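Long-range contacts in uncharacterized protein (Bacteroides ovatus, PDB 3NQK), which is of unknown function but joins an N-terminal beta-sandwich, probably immunoglobulin-like, to a second region rich in antiparallel beta-sheet: residues D91-P96 / L110-N115; V26-R32 / L151-F157. All coordinates share one frame; numbering follows the deposited sequence.

Contacts 1 and 2 belong to the two sheets of one N-terminal beta-sandwich and meet across its interior, where Ile112 and Phe114 of contact 1 pack against Leu152 and Val154 of contact 2. Their centres lie 13 Å apart. Contact 1 is a short antiparallel pairing at the outer edge of its sheet, partly buried, with acids facing outward and aromatic rings inward. Contact 2 is buried and lies nearer the chain's centre in space, about 7 Å from it between centres: a long parallel pairing dominated by beta-branched and aliphatic residues, ending in an arginine–aromatic contact. Along the sequence, contact 1 is nested inside the large loop that contact 2 closes between residues 26-32 and 151-157.

Contact 1: residues D91-P96 / L110-N115; sequences DKYEFP and LNIDFN. With EDO (1,2-ethanediol), chain C.
Tyr93 and Phe114 face each other as a non-hydrogen-bonded antiparallel pair at the edge of a sheet in a beta-sandwich, consistent with the E-set assignment of this region. Tyr93 CB sits obliquely 3.8 Å from Phe114 CD1, while its own ring, with CG placed between backbone N and carbonyl carbon (chi1 72°), leads away from strand 107-115 toward Leu127 and Val63. Phe114 suits this buried place because its neighbours are apolar: CG2 of Ile112 lies 3.6 Å above one face of its ring, near the rim, and Val39 and Met88 touch its side chain. Lys92 O lies at the ring edge.

One step along, Glu94 and Asp113 form the hydrogen-bonded pair, and their side chains point to the outer face, where carboxylates can meet solvent or polar neighbours. Asp113 N reaches Glu94 O at 2.9 Å, nearly in line with the carbonyl; the return bond from Glu94 N to Asp113 O is more bent. Asp113 OD1 is held by Thr40 on the neighbouring strand 38-48.

Beyond this pair the backbone hydrogen bonds between the two segments cease, though the chains stay close, and side-chain packing takes over. Phe95 sets its CB against Ile112 and crosses Leu110, whose CD1 comes obliquely to Phe95 CD1 at 4.0 Å. Large apolar groups fit here because Leu129 receives Phe95, Leu110 and Ile112 together. At the other end, Lys92 forms salt bridges with Asp91 and Glu89. A 1,2-ethanediol molecule, probably from the crystallisation liquor, places its C1 over the centre of the Phe95 ring; its O1 accepts a bond from Phe95 N at 3.0 Å and donates one to Glu94 OE1 at 2.7 Å.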
loop_
_atom_site.group_PDB
_atom_site.type_symbol
_atom_site.label_atom_id
_atom_site.label_comp_id
_atom_site.label_asym_id
_atom_site.label_seq_id
_atom_site.Cartn_x
_atom_site.Cartn_y
_atom_site.Cartn_z
ATOM N N ASP A 91 16.704 -18.215 -14.960
ATOM C CA ASP A 91 17.202 -16.941 -15.466
ATOM C C ASP A 91 16.204 -15.800 -15.234
ATOM O O ASP A 91 16.529 -14.640 -15.463
ATOM C CB ASP A 91 17.559 -17.053 -16.972
ATOM C CG ASP A 91 16.317 -17.290 -17.879
ATOM O OD1 ASP A 91 15.506 -16.348 -18.060
ATOM O OD2 ASP A 91 16.222 -18.386 -18.486
ATOM N N LYS A 92 15.007 -16.134 -14.733
ATOM C CA LYS A 92 13.932 -15.147 -14.587
ATOM C C LYS A 92 13.745 -14.608 -13.153
ATOM O O LYS A 92 12.929 -13.700 -12.940
ATOM C CB LYS A 92 12.595 -15.740 -15.079
ATOM C CG LYS A 92 12.538 -16.089 -16.613
ATOM C CD LYS A 92 12.571 -14.821 -17.521
ATOM C CE LYS A 92 12.312 -15.165 -19.022
ATOM N NZ LYS A 92 13.379 -16.036 -19.630
ATOM N N TYR A 93 14.503 -15.145 -12.181
ATOM C CA TYR A 93 14.355 -14.725 -10.768
ATOM C C TYR A 93 15.630 -14.923 -9.932
ATOM O O TYR A 93 16.444 -15.771 -10.229
ATOM C CB TYR A 93 13.225 -15.508 -10.113
ATOM C CG TYR A 93 13.578 -16.951 -9.863
ATOM C CD1 TYR A 93 14.319 -17.324 -8.742
ATOM C CD2 TYR A 93 13.237 -17.931 -10.771
ATOM C CE1 TYR A 93 14.677 -18.633 -8.532
ATOM C CE2 TYR A 93 13.586 -19.249 -10.565
ATOM C CZ TYR A 93 14.296 -19.597 -9.444
ATOM O OH TYR A 93 14.660 -20.900 -9.255
ATOM N N GLU A 94 15.740 -14.158 -8.847
ATOM C CA GLU A 94 16.824 -14.321 -7.850
ATOM C C GLU A 94 16.272 -13.985 -6.481
ATOM O O GLU A 94 15.450 -13.109 -6.355
ATOM C CB GLU A 94 18.016 -13.371 -8.146
ATOM C CG GLU A 94 18.836 -13.697 -9.445
ATOM C CD GLU A 94 19.800 -14.908 -9.276
ATOM O OE1 GLU A 94 19.724 -15.608 -8.237
ATOM O OE2 GLU A 94 20.625 -15.145 -10.190
ATOM N N PHE A 95 16.704 -14.709 -5.458
ATOM C CA PHE A 95 16.393 -14.328 -4.079
ATOM C C PHE A 95 17.451 -14.883 -3.146
ATOM O O PHE A 95 18.069 -15.887 -3.444
ATOM C CB PHE A 95 14.997 -14.811 -3.664
ATOM C CG PHE A 95 14.852 -16.279 -3.648
ATOM C CD1 PHE A 95 15.286 -17.014 -2.574
ATOM C CD2 PHE A 95 14.269 -16.937 -4.703
ATOM C CE1 PHE A 95 15.182 -18.391 -2.576
ATOM C CE2 PHE A 95 14.145 -18.320 -4.696
ATOM C CZ PHE A 95 14.616 -19.037 -3.652
ATOM N N PRO A 96 17.670 -14.223 -2.013
ATOM C CA PRO A 96 18.707 -14.703 -1.111
ATOM C C PRO A 96 18.339 -16.040 -0.468
ATOM O O PRO A 96 17.192 -16.249 -0.072
ATOM C CB PRO A 96 18.819 -13.580 -0.052
ATOM C CG PRO A 96 17.608 -12.760 -0.205
ATOM C CD PRO A 96 17.149 -12.907 -1.617
ATOM N N LEU A 110 11.445 -11.433 2.182
ATOM C CA LEU A 110 12.227 -12.109 1.174
ATOM C C LEU A 110 12.063 -11.344 -0.103
ATOM O O LEU A 110 11.016 -11.388 -0.728
ATOM C CB LEU A 110 11.735 -13.546 0.982
ATOM C CG LEU A 110 12.480 -14.395 -0.057
ATOM C CD1 LEU A 110 13.879 -14.733 0.402
ATOM C CD2 LEU A 110 11.707 -15.655 -0.345
ATOM N N ASN A 111 13.076 -10.582 -0.464
ATOM C CA ASN A 111 13.050 -9.831 -1.696
ATOM C C ASN A 111 13.339 -10.733 -2.886
ATOM O O ASN A 111 14.474 -11.170 -3.083
ATOM C CB ASN A 111 14.061 -8.700 -1.635
ATOM C CG ASN A 111 13.761 -7.725 -0.534
ATOM O OD1 ASN A 111 12.706 -7.114 -0.510
ATOM N ND2 ASN A 111 14.681 -7.590 0.397
ATOM N N ILE A 112 12.289 -11.064 -3.633
ATOM C CA ILE A 112 12.420 -11.822 -4.858
ATOM C C ILE A 112 12.507 -10.852 -6.006
ATOM O O ILE A 112 11.565 -10.112 -6.261
ATOM C CB ILE A 112 11.195 -12.721 -5.105
ATOM C CG1 ILE A 112 10.934 -13.633 -3.915
ATOM C CG2 ILE A 112 11.393 -13.546 -6.340
ATOM C CD1 ILE A 112 9.771 -14.608 -4.151
ATOM N N ASP A 113 13.628 -10.882 -6.718
ATOM C CA ASP A 113 13.871 -9.985 -7.850
ATOM C C ASP A 113 13.643 -10.698 -9.198
ATOM O O ASP A 113 14.392 -11.599 -9.578
ATOM C CB ASP A 113 15.320 -9.425 -7.783
ATOM C CG ASP A 113 15.521 -8.466 -6.621
ATOM O OD1 ASP A 113 14.574 -7.712 -6.300
ATOM O OD2 ASP A 113 16.615 -8.470 -6.025
ATOM N N PHE A 114 12.643 -10.243 -9.933
ATOM C CA PHE A 114 12.286 -10.858 -11.200
ATOM C C PHE A 114 12.845 -10.084 -12.376
ATOM O O PHE A 114 12.905 -8.838 -12.355
ATOM C CB PHE A 114 10.758 -10.935 -11.347
ATOM C CG PHE A 114 10.102 -11.949 -10.447
ATOM C CD1 PHE A 114 10.234 -13.301 -10.695
ATOM C CD2 PHE A 114 9.292 -11.547 -9.406
ATOM C CE1 PHE A 114 9.606 -14.237 -9.881
ATOM C CE2 PHE A 114 8.655 -12.486 -8.589
ATOM C CZ PHE A 114 8.824 -13.819 -8.824
ATOM N N ASN A 115 13.254 -10.827 -13.404
ATOM C CA ASN A 115 13.589 -10.258 -14.702
ATOM C C ASN A 115 12.631 -10.847 -15.731
ATOM O O ASN A 115 12.843 -11.955 -16.244
ATOM C CB ASN A 115 15.029 -10.572 -15.087
ATOM C CG ASN A 115 15.391 -10.031 -16.473
ATOM O OD1 ASN A 115 15.222 -8.840 -16.752
ATOM N ND2 ASN A 115 15.870 -10.912 -17.348
HETATM C C1 EDO C . 18.058 -18.272 -5.845
HETATM O O1 EDO C . 18.408 -16.982 -6.385
HETATM C C2 EDO C . 19.068 -18.681 -4.765
HETATM O O2 EDO C . 18.384 -19.213 -3.616
#

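Contact 2: residues V26-R32 / L151-F157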
loop_
_atom_site.group_PDB
_atom_site.type_symbol
_atom_site.label_atom_id
_atom_site.label_comp_id
_atom_site.label_asym_id
_atom_site.label_seq_id
_atom_site.Cartn_x
_atom_site.Cartn_y
_atom_site.Cartn_z
ATOM N N VAL A 26 -1.980 -23.192 -4.777
ATOM C CA VAL A 26 -1.206 -22.153 -5.462
ATOM C C VAL A 26 -1.658 -20.730 -5.092
ATOM O O VAL A 26 -2.843 -20.429 -5.090
ATOM C CB VAL A 26 -1.289 -22.335 -6.991
ATOM C CG1 VAL A 26 -1.000 -21.057 -7.690
ATOM C CG2 VAL A 26 -0.338 -23.418 -7.428
ATOM N N THR A 27 -0.687 -19.870 -4.771
ATOM C CA THR A 27 -0.952 -18.473 -4.434
ATOM C C THR A 27 -0.625 -17.595 -5.633
ATOM O O THR A 27 0.486 -17.643 -6.159
ATOM C CB THR A 27 -0.082 -18.010 -3.251
ATOM O OG1 THR A 27 -0.446 -18.730 -2.066
ATOM C CG2 THR A 27 -0.256 -16.536 -3.006
ATOM N N THR A 28 -1.583 -16.799 -6.071
ATOM C CA THR A 28 -1.375 -15.957 -7.230
ATOM C C THR A 28 -0.809 -14.648 -6.791
ATOM O O THR A 28 -1.403 -13.970 -5.981
ATOM C CB THR A 28 -2.720 -15.661 -8.001
ATOM O OG1 THR A 28 -3.350 -16.882 -8.372
ATOM C CG2 THR A 28 -2.451 -14.841 -9.250
ATOM N N ILE A 29 0.336 -14.269 -7.338
ATOM C CA ILE A 29 0.844 -12.950 -7.086
ATOM C C ILE A 29 0.932 -12.134 -8.375
ATOM O O ILE A 29 1.237 -12.667 -9.453
ATOM C CB ILE A 29 2.199 -12.964 -6.332
ATOM C CG1 ILE A 29 3.317 -13.487 -7.195
ATOM C CG2 ILE A 29 2.089 -13.789 -5.084
ATOM C CD1 ILE A 29 4.666 -13.413 -6.495
ATOM N N TYR A 30 0.622 -10.843 -8.254
ATOM C CA TYR A 30 0.585 -9.937 -9.382
ATOM C C TYR A 30 1.764 -9.021 -9.344
ATOM O O TYR A 30 1.965 -8.311 -8.368
ATOM C CB TYR A 30 -0.713 -9.121 -9.339
ATOM C CG TYR A 30 -1.958 -9.984 -9.498
ATOM C CD1 TYR A 30 -2.432 -10.324 -10.762
ATOM C CD2 TYR A 30 -2.607 -10.518 -8.393
ATOM C CE1 TYR A 30 -3.541 -11.137 -10.921
ATOM C CE2 TYR A 30 -3.735 -11.334 -8.544
ATOM C CZ TYR A 30 -4.190 -11.639 -9.816
ATOM O OH TYR A 30 -5.293 -12.458 -9.992
ATOM N N VAL A 31 2.561 -9.028 -10.408
ATOM C CA VAL A 31 3.727 -8.133 -10.491
ATOM C C VAL A 31 3.665 -7.308 -11.753
ATOM O O VAL A 31 3.388 -7.826 -12.827
ATOM C CB VAL A 31 5.032 -8.919 -10.453
ATOM C CG1 VAL A 31 4.978 -9.935 -9.340
ATOM C CG2 VAL A 31 5.271 -9.596 -11.743
ATOM N N ARG A 32 3.889 -6.014 -11.622
ATOM C CA ARG A 32 3.795 -5.127 -12.769
ATOM C C ARG A 32 5.031 -5.219 -13.640
ATOM O O ARG A 32 6.153 -5.178 -13.140
ATOM C CB ARG A 32 3.568 -3.673 -12.325
ATOM C CG ARG A 32 3.725 -2.648 -13.468
ATOM C CD ARG A 32 3.234 -1.247 -13.077
ATOM N NE ARG A 32 1.890 -0.960 -13.606
ATOM C CZ ARG A 32 0.815 -0.674 -12.867
ATOM N NH1 ARG A 32 0.888 -0.618 -11.550
ATOM N NH2 ARG A 32 -0.339 -0.423 -13.459
ATOM N N LEU A 151 3.636 -21.737 -3.144
ATOM C CA LEU A 151 3.606 -21.989 -4.578
ATOM C C LEU A 151 3.120 -20.741 -5.278
ATOM O O LEU A 151 1.896 -20.506 -5.428
ATOM C CB LEU A 151 2.730 -23.187 -4.897
ATOM C CG LEU A 151 3.167 -24.482 -4.192
ATOM C CD1 LEU A 151 2.176 -25.635 -4.464
ATOM C CD2 LEU A 151 4.593 -24.870 -4.607
ATOM N N LEU A 152 4.080 -19.915 -5.683
ATOM C CA LEU A 152 3.789 -18.635 -6.255
ATOM C C LEU A 152 3.486 -18.722 -7.769
ATOM O O LEU A 152 4.365 -19.027 -8.573
ATOM C CB LEU A 152 4.964 -17.696 -6.018
ATOM C CG LEU A 152 5.428 -17.555 -4.561
ATOM C CD1 LEU A 152 6.467 -16.465 -4.454
ATOM C CD2 LEU A 152 4.275 -17.259 -3.640
ATOM N N LYS A 153 2.229 -18.447 -8.138
ATOM C CA LYS A 153 1.846 -18.303 -9.550
ATOM C C LYS A 153 2.059 -16.848 -9.924
ATOM O O LYS A 153 1.258 -15.971 -9.569
ATOM C CB LYS A 153 0.379 -18.709 -9.748
ATOM C CG LYS A 153 -0.115 -18.776 -11.229
ATOM C CD LYS A 153 -1.638 -18.865 -11.268
ATOM C CE LYS A 153 -2.178 -18.809 -12.644
ATOM N NZ LYS A 153 -3.650 -18.726 -12.604
ATOM N N VAL A 154 3.157 -16.585 -10.605
ATOM C CA VAL A 154 3.566 -15.229 -10.911
ATOM C C VAL A 154 2.848 -14.748 -12.142
ATOM O O VAL A 154 2.977 -15.337 -13.204
ATOM C CB VAL A 154 5.089 -15.157 -11.140
ATOM C CG1 VAL A 154 5.548 -13.712 -11.245
ATOM C CG2 VAL A 154 5.830 -15.869 -10.008
ATOM N N VAL A 155 2.023 -13.711 -11.979
ATOM C CA VAL A 155 1.251 -13.155 -13.091
ATOM C C VAL A 155 1.674 -11.710 -13.356
ATOM O O VAL A 155 1.264 -10.795 -12.647
ATOM C CB VAL A 155 -0.253 -13.178 -12.803
ATOM C CG1 VAL A 155 -1.021 -12.619 -13.980
ATOM C CG2 VAL A 155 -0.732 -14.615 -12.471
ATOM N N PRO A 156 2.539 -11.511 -14.347
ATOM C CA PRO A 156 2.897 -10.168 -14.731
ATOM C C PRO A 156 1.677 -9.416 -15.230
ATOM O O PRO A 156 0.718 -10.039 -15.691
ATOM C CB PRO A 156 3.872 -10.383 -15.868
ATOM C CG PRO A 156 4.234 -11.860 -15.814
ATOM C CD PRO A 156 3.110 -12.522 -15.247
ATOM N N PHE A 157 1.684 -8.103 -15.110
ATOM C CA PHE A 157 0.586 -7.325 -15.614
ATOM C C PHE A 157 1.022 -5.926 -16.024
ATOM O O PHE A 157 1.970 -5.380 -15.488
ATOM C CB PHE A 157 -0.529 -7.243 -14.571
ATOM C CG PHE A 157 -0.220 -6.321 -13.402
ATOM C CD1 PHE A 157 0.383 -6.807 -12.257
ATOM C CD2 PHE A 157 -0.573 -4.984 -13.443
ATOM C CE1 PHE A 157 0.643 -5.970 -11.171
ATOM C CE2 PHE A 157 -0.301 -4.141 -12.367
ATOM C CZ PHE A 157 0.291 -4.647 -11.225
HETATM O O HOH W 1 0.922 -21.119 -1.960
#
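Arg32 lies across the ring of Phe157 at the end of a parallel strand pair, an edge pairing that recalls, and probably corresponds to, the A'-G pairing of immunoglobulin-like folds. Arg32 CB rests over the ring face as a CH-pi contact, 4.0 Å from the Phe157 ring centroid. CG, turned away from the backbone N (chi1 169°), passes 3.8 Å from Phe157 O. After CD the chain bends, bringing NE near Phe157 CE2 and setting Arg32 CZ 3.7 Å from that same atom. CE2 therefore stands over the centre of the guanidinium, but with the planes 64° apart this is no parallel stack. At the tip, NH1 forms a salt bridge with Asp314 and NH2 bonds Asn159, so arginine joins a long apolar stem to a charged head.

Phe157 reaches back because its CG lies between backbone N and carbonyl carbon (chi1 74°), which also brings CD1 to 3.9 Å from Tyr30 CB. With an alanine in place of Phe157, Arg32 would probably lose the ring that its CB and guanidinium rest on, and Trp319 its edge-to-face partner.

Backbone bonds such as Val155 N to Ile29 O, 2.8 Å, join the strands, and beta-branched residues suit their extended form: Thr28 CG2 meets Val155 CG2 at 3.7 Å. A water links Thr27 OG1 with Leu151 N.

Strand 149-157 runs between strand 27-32 and strand 125-133. On the interior face, Ile29, Val31 and Leu152 pack onto strand 38-48 of the opposing sheet, while Val26 and Leu151 lie against Leu71 of helix 65-76.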